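Local atomic coordinates of tryptophane-5-halogenase (Microbispora sp. ATCC PTA-5024, PDB entry 5UAO), a protein that probably uses a flavin cofactor to chlorinate a tryptophan of a lanthipeptide at C5 during biosynthesis of the antibiotic NAI-107. Residues A259-L264 against W283-P288; I304-A309 against E323-F328; I65-V70 against M176-L181. All blocks are in the same frame, centred on the assembly; numbering follows the deposited sequence.

Interaction 1: A259-L264 against W283-P288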
loop_
_atom_site.group_PDB
_atom_site.type_symbol
_atom_site.label_atom_id
_atom_site.label_comp_id
_atom_site.label_asym_id
_atom_site.label_seq_id
_atom_site.Cartn_x
_atom_site.Cartn_y
_atom_site.Cartn_z
ATOM N N ALA A 259 27.157 7.447 -19.590
ATOM C CA ALA A 259 27.195 8.866 -19.332
ATOM C C ALA A 259 28.596 9.442 -19.491
ATOM O O ALA A 259 29.608 8.884 -19.018
ATOM C CB ALA A 259 26.711 9.141 -17.920
ATOM N N VAL A 260 28.649 10.613 -20.082
ATOM C CA VAL A 260 29.865 11.395 -20.146
ATOM C C VAL A 260 29.697 12.526 -19.112
ATOM O O VAL A 260 28.800 13.367 -19.213
ATOM C CB VAL A 260 30.068 12.056 -21.527
ATOM C CG1 VAL A 260 31.312 12.920 -21.492
ATOM C CG2 VAL A 260 30.292 11.016 -22.597
ATOM N N THR A 261 30.626 12.610 -18.195
ATOM C CA THR A 261 30.553 13.639 -17.190
ATOM C C THR A 261 31.546 14.789 -17.382
ATOM O O THR A 261 32.632 14.640 -18.023
ATOM C CB THR A 261 30.773 13.027 -15.773
ATOM O OG1 THR A 261 32.093 12.453 -15.656
ATOM C CG2 THR A 261 29.712 11.997 -15.501
ATOM N N GLY A 262 31.215 15.927 -16.783
ATOM C CA GLY A 262 32.122 17.064 -16.845
ATOM C C GLY A 262 31.667 18.165 -15.891
ATOM O O GLY A 262 30.660 17.994 -15.228
ATOM N N THR A 263 32.422 19.274 -15.785
ATOM C CA THR A 263 32.019 20.409 -14.918
ATOM C C THR A 263 31.979 21.672 -15.743
ATOM O O THR A 263 32.728 21.802 -16.731
ATOM C CB THR A 263 32.985 20.615 -13.696
ATOM O OG1 THR A 263 34.263 21.009 -14.176
ATOM C CG2 THR A 263 33.169 19.319 -12.849
ATOM N N LEU A 264 31.170 22.611 -15.303
ATOM C CA LEU A 264 30.960 23.886 -15.969
ATOM C C LEU A 264 30.881 25.020 -14.906
ATOM O O LEU A 264 30.169 24.911 -13.910
ATOM C CB LEU A 264 29.625 23.832 -16.684
ATOM C CG LEU A 264 29.226 25.011 -17.609
ATOM C CD1 LEU A 264 30.168 25.192 -18.807
ATOM C CD2 LEU A 264 27.789 24.864 -18.074
ATOM N N TRP A 283 19.781 12.527 -22.301
ATOM C CA TRP A 283 19.521 13.767 -21.567
ATOM C C TRP A 283 20.722 14.080 -20.698
ATOM O O TRP A 283 21.532 13.187 -20.388
ATOM C CB TRP A 283 18.213 13.606 -20.705
ATOM C CG TRP A 283 18.350 12.565 -19.587
ATOM C CD1 TRP A 283 18.249 11.218 -19.713
ATOM C CD2 TRP A 283 18.746 12.797 -18.221
ATOM N NE1 TRP A 283 18.517 10.596 -18.511
ATOM C CE2 TRP A 283 18.805 11.547 -17.578
ATOM C CE3 TRP A 283 18.952 13.972 -17.446
ATOM C CZ2 TRP A 283 19.127 11.411 -16.223
ATOM C CZ3 TRP A 283 19.250 13.839 -16.106
ATOM C CH2 TRP A 283 19.324 12.569 -15.499
ATOM N N CYS A 284 20.780 15.322 -20.186
ATOM C CA CYS A 284 21.929 15.761 -19.453
ATOM C C CYS A 284 21.511 16.379 -18.118
ATOM O O CYS A 284 20.605 17.179 -18.077
ATOM C CB CYS A 284 22.769 16.766 -20.298
ATOM S SG CYS A 284 24.356 17.212 -19.561
ATOM N N TRP A 285 22.137 15.959 -17.040
ATOM C CA TRP A 285 21.886 16.568 -15.701
ATOM C C TRP A 285 22.794 17.727 -15.490
ATOM O O TRP A 285 23.923 17.736 -16.015
ATOM C CB TRP A 285 22.058 15.563 -14.566
ATOM C CG TRP A 285 23.464 15.177 -14.141
ATOM C CD1 TRP A 285 24.350 15.925 -13.416
ATOM C CD2 TRP A 285 24.090 13.914 -14.332
ATOM N NE1 TRP A 285 25.505 15.204 -13.179
ATOM C CE2 TRP A 285 25.334 13.946 -13.695
ATOM C CE3 TRP A 285 23.714 12.765 -14.978
ATOM C CZ2 TRP A 285 26.210 12.855 -13.699
ATOM C CZ3 TRP A 285 24.583 11.658 -14.954
ATOM C CH2 TRP A 285 25.806 11.730 -14.385
ATOM N N THR A 286 22.323 18.651 -14.647
ATOM C CA THR A 286 23.119 19.738 -14.115
ATOM C C THR A 286 22.855 19.799 -12.617
ATOM O O THR A 286 21.716 20.102 -12.192
ATOM C CB THR A 286 22.751 21.106 -14.732
ATOM O OG1 THR A 286 22.946 21.112 -16.152
ATOM C CG2 THR A 286 23.666 22.205 -14.160
ATOM N N ILE A 287 23.890 19.482 -11.834
ATOM C CA ILE A 287 23.829 19.389 -10.377
ATOM C C ILE A 287 24.819 20.440 -9.820
ATOM O O ILE A 287 26.044 20.229 -9.901
ATOM C CB ILE A 287 24.174 17.940 -9.900
ATOM C CG1 ILE A 287 23.051 16.984 -10.302
ATOM C CG2 ILE A 287 24.430 17.916 -8.408
ATOM C CD1 ILE A 287 23.387 15.523 -10.138
ATOM N N PRO A 288 24.311 21.547 -9.243
ATOM C CA PRO A 288 25.195 22.581 -8.657
ATOM C C PRO A 288 25.959 22.103 -7.431
ATOM O O PRO A 288 25.362 21.468 -6.551
ATOM C CB PRO A 288 24.197 23.659 -8.253
ATOM C CG PRO A 288 23.160 23.555 -9.299
ATOM C CD PRO A 288 22.954 22.078 -9.432
#

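Interaction 2: I304-A309 against E323-F328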
loop_
_atom_site.group_PDB
_atom_site.type_symbol
_atom_site.label_atom_id
_atom_site.label_comp_id
_atom_site.label_asym_id
_atom_site.label_seq_id
_atom_site.Cartn_x
_atom_site.Cartn_y
_atom_site.Cartn_z
ATOM N N ILE A 304 24.604 6.828 -30.315
ATOM C CA ILE A 304 25.630 7.830 -30.488
ATOM C C ILE A 304 26.935 7.302 -29.902
ATOM O O ILE A 304 26.934 6.682 -28.867
ATOM C CB ILE A 304 25.219 9.193 -29.795
ATOM C CG1 ILE A 304 26.228 10.312 -30.079
ATOM C CG2 ILE A 304 25.090 9.067 -28.290
ATOM C CD1 ILE A 304 25.675 11.728 -29.853
ATOM N N ASP A 305 28.050 7.544 -30.577
ATOM C CA ASP A 305 29.365 7.171 -30.062
ATOM C C ASP A 305 29.713 8.115 -28.878
ATOM O O ASP A 305 29.348 9.301 -28.925
ATOM C CB ASP A 305 30.389 7.309 -31.225
ATOM C CG ASP A 305 31.856 7.111 -30.776
ATOM O OD1 ASP A 305 32.543 8.107 -30.358
ATOM O OD2 ASP A 305 32.331 5.959 -30.856
ATOM N N PRO A 306 30.462 7.632 -27.865
ATOM C CA PRO A 306 30.799 8.473 -26.738
ATOM C C PRO A 306 31.508 9.798 -27.054
ATOM O O PRO A 306 31.231 10.804 -26.389
ATOM C CB PRO A 306 31.708 7.576 -25.880
ATOM C CG PRO A 306 31.304 6.222 -26.189
ATOM C CD PRO A 306 30.894 6.242 -27.623
ATOM N N ASP A 307 32.451 9.791 -27.991
ATOM C CA ASP A 307 33.095 11.037 -28.436
ATOM C C ASP A 307 32.110 12.013 -29.092
ATOM O O ASP A 307 32.230 13.238 -28.882
ATOM C CB ASP A 307 34.268 10.791 -29.408
ATOM C CG ASP A 307 35.369 9.969 -28.802
ATOM O OD1 ASP A 307 35.792 10.285 -27.677
ATOM O OD2 ASP A 307 35.847 9.016 -29.468
ATOM N N ASP A 308 31.171 11.511 -29.874
ATOM C CA ASP A 308 30.127 12.368 -30.430
ATOM C C ASP A 308 29.209 12.887 -29.314
ATOM O O ASP A 308 28.781 14.028 -29.359
ATOM C CB ASP A 308 29.351 11.652 -31.498
ATOM C CG ASP A 308 30.203 11.371 -32.772
ATOM O OD1 ASP A 308 31.287 12.000 -32.944
ATOM O OD2 ASP A 308 29.747 10.567 -33.616
ATOM N N ALA A 309 28.973 12.092 -28.281
ATOM C CA ALA A 309 28.180 12.576 -27.118
ATOM C C ALA A 309 28.883 13.679 -26.380
ATOM O O ALA A 309 28.282 14.706 -26.091
ATOM C CB ALA A 309 27.921 11.448 -26.136
ATOM N N GLU A 323 35.332 14.774 -18.228
ATOM C CA GLU A 323 36.044 14.145 -17.130
ATOM C C GLU A 323 36.084 12.650 -17.216
ATOM O O GLU A 323 37.141 12.052 -16.975
ATOM C CB GLU A 323 35.466 14.542 -15.742
ATOM N N ALA A 324 34.928 12.025 -17.432
ATOM C CA ALA A 324 34.815 10.554 -17.300
ATOM C C ALA A 324 33.703 10.010 -18.204
ATOM O O ALA A 324 32.757 10.724 -18.551
ATOM C CB ALA A 324 34.572 10.164 -15.860
ATOM N N LEU A 325 33.861 8.769 -18.632
ATOM C CA LEU A 325 32.793 7.996 -19.267
ATOM C C LEU A 325 32.397 6.869 -18.276
ATOM O O LEU A 325 33.246 6.098 -17.844
ATOM C CB LEU A 325 33.282 7.359 -20.545
ATOM C CG LEU A 325 32.313 6.386 -21.240
ATOM C CD1 LEU A 325 31.111 7.092 -21.845
ATOM C CD2 LEU A 325 33.138 5.686 -22.312
ATOM N N VAL A 326 31.137 6.784 -17.917
ATOM C CA VAL A 326 30.654 5.792 -16.971
ATOM C C VAL A 326 29.613 4.909 -17.700
ATOM O O VAL A 326 28.746 5.448 -18.335
ATOM C CB VAL A 326 30.002 6.534 -15.798
ATOM C CG1 VAL A 326 29.286 5.585 -14.869
ATOM C CG2 VAL A 326 31.056 7.325 -15.024
ATOM N N ARG A 327 29.647 3.583 -17.538
ATOM C CA ARG A 327 28.687 2.680 -18.198
ATOM C C ARG A 327 27.810 2.054 -17.141
ATOM O O ARG A 327 28.185 1.958 -15.950
ATOM C CB ARG A 327 29.434 1.598 -18.991
ATOM C CG ARG A 327 30.414 2.149 -19.994
ATOM C CD ARG A 327 30.645 1.168 -21.107
ATOM N NE ARG A 327 31.477 1.773 -22.147
ATOM C CZ ARG A 327 31.049 2.306 -23.281
ATOM N NH1 ARG A 327 29.762 2.294 -23.627
ATOM N NH2 ARG A 327 31.955 2.814 -24.108
ATOM N N PHE A 328 26.628 1.690 -17.517
ATOM C CA PHE A 328 25.685 1.117 -16.537
ATOM C C PHE A 328 24.651 0.288 -17.210
ATOM O O PHE A 328 24.538 0.309 -18.433
ATOM C CB PHE A 328 25.027 2.208 -15.689
ATOM C CG PHE A 328 24.252 3.238 -16.484
ATOM C CD1 PHE A 328 22.944 2.962 -16.897
ATOM C CD2 PHE A 328 24.819 4.443 -16.835
ATOM C CE1 PHE A 328 22.214 3.909 -17.599
ATOM C CE2 PHE A 328 24.081 5.402 -17.522
ATOM C CZ PHE A 328 22.802 5.106 -17.931
#

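Interaction 3: I65-V70 against M176-L181. With FAD (flavin-adenine dinucleotide), chain E.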
loop_
_atom_site.group_PDB
_atom_site.type_symbol
_atom_site.label_atom_id
_atom_site.label_comp_id
_atom_site.label_asym_id
_atom_site.label_seq_id
_atom_site.Cartn_x
_atom_site.Cartn_y
_atom_site.Cartn_z
ATOM N N ILE A 65 39.925 -1.135 -7.376
ATOM C CA ILE A 65 38.682 -1.054 -8.148
ATOM C C ILE A 65 37.980 0.204 -7.646
ATOM O O ILE A 65 37.459 0.220 -6.529
ATOM C CB ILE A 65 37.775 -2.284 -7.942
ATOM C CG1 ILE A 65 38.453 -3.546 -8.472
ATOM C CG2 ILE A 65 36.448 -2.079 -8.689
ATOM C CD1 ILE A 65 37.914 -4.803 -7.844
ATOM N N PRO A 66 38.021 1.263 -8.436
ATOM C CA PRO A 66 37.516 2.504 -7.908
ATOM C C PRO A 66 36.004 2.443 -7.775
ATOM O O PRO A 66 35.319 1.728 -8.535
ATOM C CB PRO A 66 37.850 3.523 -8.994
ATOM C CG PRO A 66 37.909 2.704 -10.260
ATOM C CD PRO A 66 38.504 1.391 -9.825
ATOM N N ILE A 67 35.510 3.258 -6.859
ATOM C CA ILE A 67 34.076 3.505 -6.767
ATOM C C ILE A 67 33.552 4.159 -8.047
ATOM O O ILE A 67 34.291 4.752 -8.835
ATOM C CB ILE A 67 33.710 4.353 -5.519
ATOM C CG1 ILE A 67 34.247 5.795 -5.631
ATOM C CG2 ILE A 67 34.179 3.635 -4.260
ATOM C CD1 ILE A 67 33.851 6.700 -4.455
ATOM N N ILE A 68 32.247 4.085 -8.239
ATOM C CA ILE A 68 31.696 4.525 -9.499
ATOM C C ILE A 68 31.852 6.077 -9.774
ATOM O O ILE A 68 32.048 6.525 -10.919
ATOM C CB ILE A 68 30.268 4.008 -9.630
ATOM C CG1 ILE A 68 29.837 4.095 -11.106
ATOM C CG2 ILE A 68 29.348 4.755 -8.665
ATOM C CD1 ILE A 68 28.411 3.699 -11.346
ATOM N N GLY A 69 31.804 6.870 -8.715
ATOM C CA GLY A 69 32.369 8.212 -8.745
ATOM C C GLY A 69 31.375 9.307 -9.050
ATOM O O GLY A 69 31.796 10.473 -9.136
ATOM N N VAL A 70 30.074 8.970 -9.095
ATOM C CA VAL A 70 29.083 9.860 -9.710
ATOM C C VAL A 70 27.679 10.217 -9.158
ATOM O O VAL A 70 27.013 11.033 -9.797
ATOM C CB VAL A 70 28.904 9.345 -11.135
ATOM C CG1 VAL A 70 27.750 8.351 -11.210
ATOM C CG2 VAL A 70 28.819 10.493 -12.107
ATOM N N MET A 176 25.336 16.884 -3.322
ATOM C CA MET A 176 26.566 16.569 -2.558
ATOM C C MET A 176 27.685 16.096 -3.496
ATOM O O MET A 176 27.535 15.091 -4.221
ATOM C CB MET A 176 26.304 15.482 -1.513
ATOM C CG MET A 176 25.175 15.804 -0.557
ATOM S SD MET A 176 24.627 14.371 0.380
ATOM C CE MET A 176 23.908 13.388 -0.919
ATOM N N ASP A 177 28.782 16.831 -3.500
ATOM C CA ASP A 177 29.994 16.404 -4.147
ATOM C C ASP A 177 30.397 15.043 -3.676
ATOM O O ASP A 177 30.573 14.807 -2.482
ATOM C CB ASP A 177 31.121 17.393 -3.844
ATOM C CG ASP A 177 32.406 17.008 -4.501
ATOM O OD1 ASP A 177 32.511 17.379 -5.681
ATOM O OD2 ASP A 177 33.286 16.344 -3.864
ATOM N N ASN A 178 30.506 14.113 -4.619
ATOM C CA ASN A 178 30.726 12.759 -4.266
ATOM C C ASN A 178 32.023 12.454 -3.570
ATOM O O ASN A 178 32.034 11.657 -2.634
ATOM C CB ASN A 178 30.640 11.832 -5.477
ATOM C CG ASN A 178 30.420 10.440 -5.035
ATOM O OD1 ASN A 178 29.365 10.132 -4.421
ATOM N ND2 ASN A 178 31.425 9.594 -5.222
ATOM N N ALA A 179 33.109 13.064 -4.029
ATOM C CA ALA A 179 34.387 12.861 -3.367
ATOM C C ALA A 179 34.353 13.404 -1.913
ATOM O O ALA A 179 34.765 12.668 -1.015
ATOM C CB ALA A 179 35.554 13.409 -4.191
ATOM N N ARG A 180 33.751 14.571 -1.655
ATOM C CA ARG A 180 33.685 15.062 -0.281
ATOM C C ARG A 180 32.799 14.196 0.539
ATOM O O ARG A 180 33.096 13.995 1.717
ATOM C CB ARG A 180 33.169 16.508 -0.113
ATOM C CG ARG A 180 34.166 17.594 -0.493
ATOM C CD ARG A 180 33.710 18.976 -0.091
ATOM N NE ARG A 180 32.622 19.510 -0.930
ATOM C CZ ARG A 180 32.778 20.177 -2.091
ATOM N NH1 ARG A 180 33.973 20.368 -2.628
ATOM N NH2 ARG A 180 31.733 20.652 -2.741
ATOM N N LEU A 181 31.688 13.713 -0.025
ATOM C CA LEU A 181 30.774 12.884 0.765
ATOM C C LEU A 181 31.397 11.613 1.232
ATOM O O LEU A 181 31.258 11.201 2.433
ATOM C CB LEU A 181 29.471 12.555 0.016
ATOM C CG LEU A 181 28.500 11.626 0.747
ATOM C CD1 LEU A 181 27.949 12.261 2.015
ATOM C CD2 LEU A 181 27.365 11.217 -0.185
HETATM P PA FAD E . 30.424 1.600 -6.275
HETATM O O1A FAD E . 30.488 3.106 -6.019
HETATM O O2A FAD E . 30.618 0.990 -7.677
HETATM O O5B FAD E . 31.357 0.833 -5.213
HETATM C C5B FAD E . 31.776 -0.513 -5.312
HETATM C C4B FAD E . 32.808 -0.746 -4.223
HETATM O O4B FAD E . 32.961 -2.166 -4.282
HETATM C C3B FAD E . 34.209 -0.129 -4.409
HETATM O O3B FAD E . 34.786 0.417 -3.118
HETATM C C2B FAD E . 35.054 -1.305 -4.908
HETATM O O2B FAD E . 36.506 -1.225 -4.605
HETATM C C1B FAD E . 34.358 -2.463 -4.192
HETATM N N9A FAD E . 34.679 -3.765 -4.825
HETATM C C8A FAD E . 34.238 -4.215 -6.038
HETATM N N7A FAD E . 34.732 -5.464 -6.261
HETATM C C5A FAD E . 35.505 -5.782 -5.193
HETATM C C6A FAD E . 36.350 -6.918 -4.846
HETATM N N6A FAD E . 36.436 -7.983 -5.698
HETATM N N1A FAD E . 36.964 -6.884 -3.672
HETATM C C2A FAD E . 36.862 -5.852 -2.811
HETATM N N3A FAD E . 36.125 -4.776 -3.088
HETATM C C4A FAD E . 35.447 -4.701 -4.249
HETATM N N1 FAD E . 22.280 8.109 -7.192
HETATM C C2 FAD E . 21.669 9.187 -6.593
HETATM O O2 FAD E . 21.118 9.065 -5.452
HETATM N N3 FAD E . 21.649 10.409 -7.190
HETATM C C4 FAD E . 22.216 10.657 -8.388
HETATM O O4 FAD E . 22.125 11.830 -8.867
HETATM C C4X FAD E . 22.901 9.514 -9.080
HETATM N N5 FAD E . 23.455 9.616 -10.321
HETATM C C5X FAD E . 24.065 8.574 -10.932
HETATM C C6 FAD E . 24.610 8.750 -12.198
HETATM C C7 FAD E . 25.211 7.702 -12.871
HETATM C C7M FAD E . 25.835 7.860 -14.227
HETATM C C8 FAD E . 25.330 6.398 -12.223
HETATM C C8M FAD E . 26.005 5.265 -12.968
HETATM C C9 FAD E . 24.780 6.216 -10.966
HETATM C C9A FAD E . 24.122 7.235 -10.273
HETATM N N10 FAD E . 23.530 7.044 -8.976
HETATM C C10 FAD E . 22.902 8.189 -8.389
HETATM C "C1'" FAD E . 23.591 5.803 -8.144
HETATM C "C2'" FAD E . 24.723 6.155 -7.065
HETATM O "O2'" FAD E . 25.799 6.567 -7.898
HETATM C "C3'" FAD E . 25.660 5.260 -6.177
HETATM O "O3'" FAD E . 26.893 5.801 -5.571
HETATM C "C4'" FAD E . 26.466 4.386 -7.092
HETATM O "O4'" FAD E . 26.022 4.527 -8.476
HETATM C "C5'" FAD E . 26.467 3.006 -6.433
HETATM O "O5'" FAD E . 27.265 3.015 -5.285
HETATM P P FAD E . 27.864 1.541 -4.902
HETATM O O1P FAD E . 26.808 0.527 -5.007
HETATM O O2P FAD E . 28.465 1.812 -3.528
HETATM O O3P FAD E . 28.920 1.038 -5.957
#

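Interaction 1: A259-L264 against W283-P288
In the mixed sheet that carries strands 258-264, 293-299 and 282-288 of this halogenase, Ala259 and Thr261 of strand 258-264 come up to the indole of Trp285 on strand 282-288. The two strands are not hydrogen-bonded to each other: strand 293-299 runs between them, antiparallel to both, so that they lie parallel as second neighbours. The backbones therefore stay well apart, with the CA atoms of Ala259 and Cys284 separated by 8.7 Å, and one large side chain makes up the difference. Trp285 does this through its first torsion, which sets CG between the backbone N and the carbonyl carbon (chi1 76°) and sends the six-membered ring across toward strand 258-264. There the methyl CG2 of Thr261 comes within 4.0 Å of Trp285 CZ2 and 4.1 Å of Trp285 CH2, the two side chains meeting at a slant. Ala259 adds a looser touch, its CB lying 4.4 Å from Trp285 CZ3. On its own strand, the backbone N of Ile287 lies in the ring plane at the edge of the same indole. Thr261 divides its branches by chemistry: CG2 sits beside the backbone N and faces the indole, while OG1 makes a weak hydrogen bond to Ala324 O on the next strand. The contact is purely van der Waals, small in area and largely buried. Trp285 and Ala259 both touch FAD, and Trp285 belongs to the cofactor pocket. On the same strand Trp283 is anchored by a hydrogen bond from NE1 to Glu352 OE1. A broad aromatic side chain reaching over a central strand to small residues beyond it shows how a sheet can build a pocket wall, here beside the dimethylbenzene end of the isoalloxazine in a flavin-dependent tryptophan halogenase.

Interaction 2: I304-A309 against E323-F328
Pro306, the first residue of helix 306-316, meets Leu325 and Arg327 of the edge strand 324-327 with two neighbouring carbons of its ring. Its CB lies 4.1 Å from Leu325 CD1, an ordinary methyl-to-ring packing, while its CG stands 4.0 Å from Arg327 NH2. The proline ring and the arginine chain cross at about a right angle, and the guanidinium approaches at a slant. Leu325 reaches the proline because its CG lies opposite the backbone N (chi1 173°), carrying the two methyls forward from the strand. Arg327 starts one alternate position further on and gets there by length: the chain is extended from CG to NE, and its terminal group comes round to the proline.

Behind the proline stands the start of the helix. Asp305 is the N-cap, its OD1 accepting from Asp307 N at 2.9 Å; the donor lies well above the carboxylate plane and the N-H...O angle is 133°, a bent bond. The first helical turn is closed by Ala309 N to Asp305 O at 2.9 Å. Further out, Ala309 and Leu325 both rest on Phe299 of strand 293-299, which gives the helix and the edge strand a common support. On the strand side, Glu323 and Ala324 together face Thr261 in a classic beta bulge, just before the residues that carry the contact.

One apolar pair and one van der Waals touch by a guanidinium nitrogen thus join the helix start to the sheet edge at the surface, without a directed polar bond between the two segments.

Interaction 3: I65-V70 against M176-L181
From Ile65, at the adenosine end of FAD, to Gly69 and Val70, which lie against Asn178, the loop follows the cofactor. Ile65 O accepts a hydrogen bond from ribose O2B at 2.6 Å, while its side chain sets CD1 by the adenine, 3.6 Å from N7A. An alanine here would keep the carbonyl bond to the ribose but would probably open a gap beside N7A, leaving that part of the adenine without the contact of CD1. Ile67 splits its branches: CG2 touches ribose O3B, and CD1 reaches out to Asn178 ND2 at 3.9 Å, the two side chains approaching from opposite directions. Ile68 N gives O1A of the adenosine phosphate a nearly straight bond of 3.0 Å (177°), and its CD1 packs by the flavin methyl C8M. The loop follows strand 56-61, the second strand of a Rossmann-type beta-alpha-beta unit whose probable GxGxxG turn lies alongside Ile67. At Gly69 the backbone angles (phi 96°) would jam a side chain against the carbonyl oxygen of Ile68; Asn178 ND2 comes to 3.8 Å from Gly69 C. Asn178 places this amide by holding CG anti to the backbone N (chi1 -161°), while its backbone N is hydrogen-bonded to Glu72 OE2. Val70 N lies 4.1 Å from the same ND2. Just before Asn178, Asp177 caps helix 178-191, OD2 accepting from Arg180 N at 2.9 Å through its anti lone pair.

Read from the N terminus, interaction 3 comes first and closes the widest loop, with 105 residues between its segments; it ties the FAD-binding loop after strand 56-61 to the start of helix 178-191. Interaction 1 then spans 18 residues within the sheet of strands 258-264 and 282-288, and interaction 2 spans 13, bringing helix 306-316 to that sheet's edge. The three follow in series; none nests in or crosses another. In space they adjoin. Strands 258-264 and 324-327 pair directly, Ala259 O with Val326 N, which joins interactions 1 and 2. Val70 packs on Thr261 and Trp285, and Ile68 on Val326, so the loop of interaction 3 lies against both.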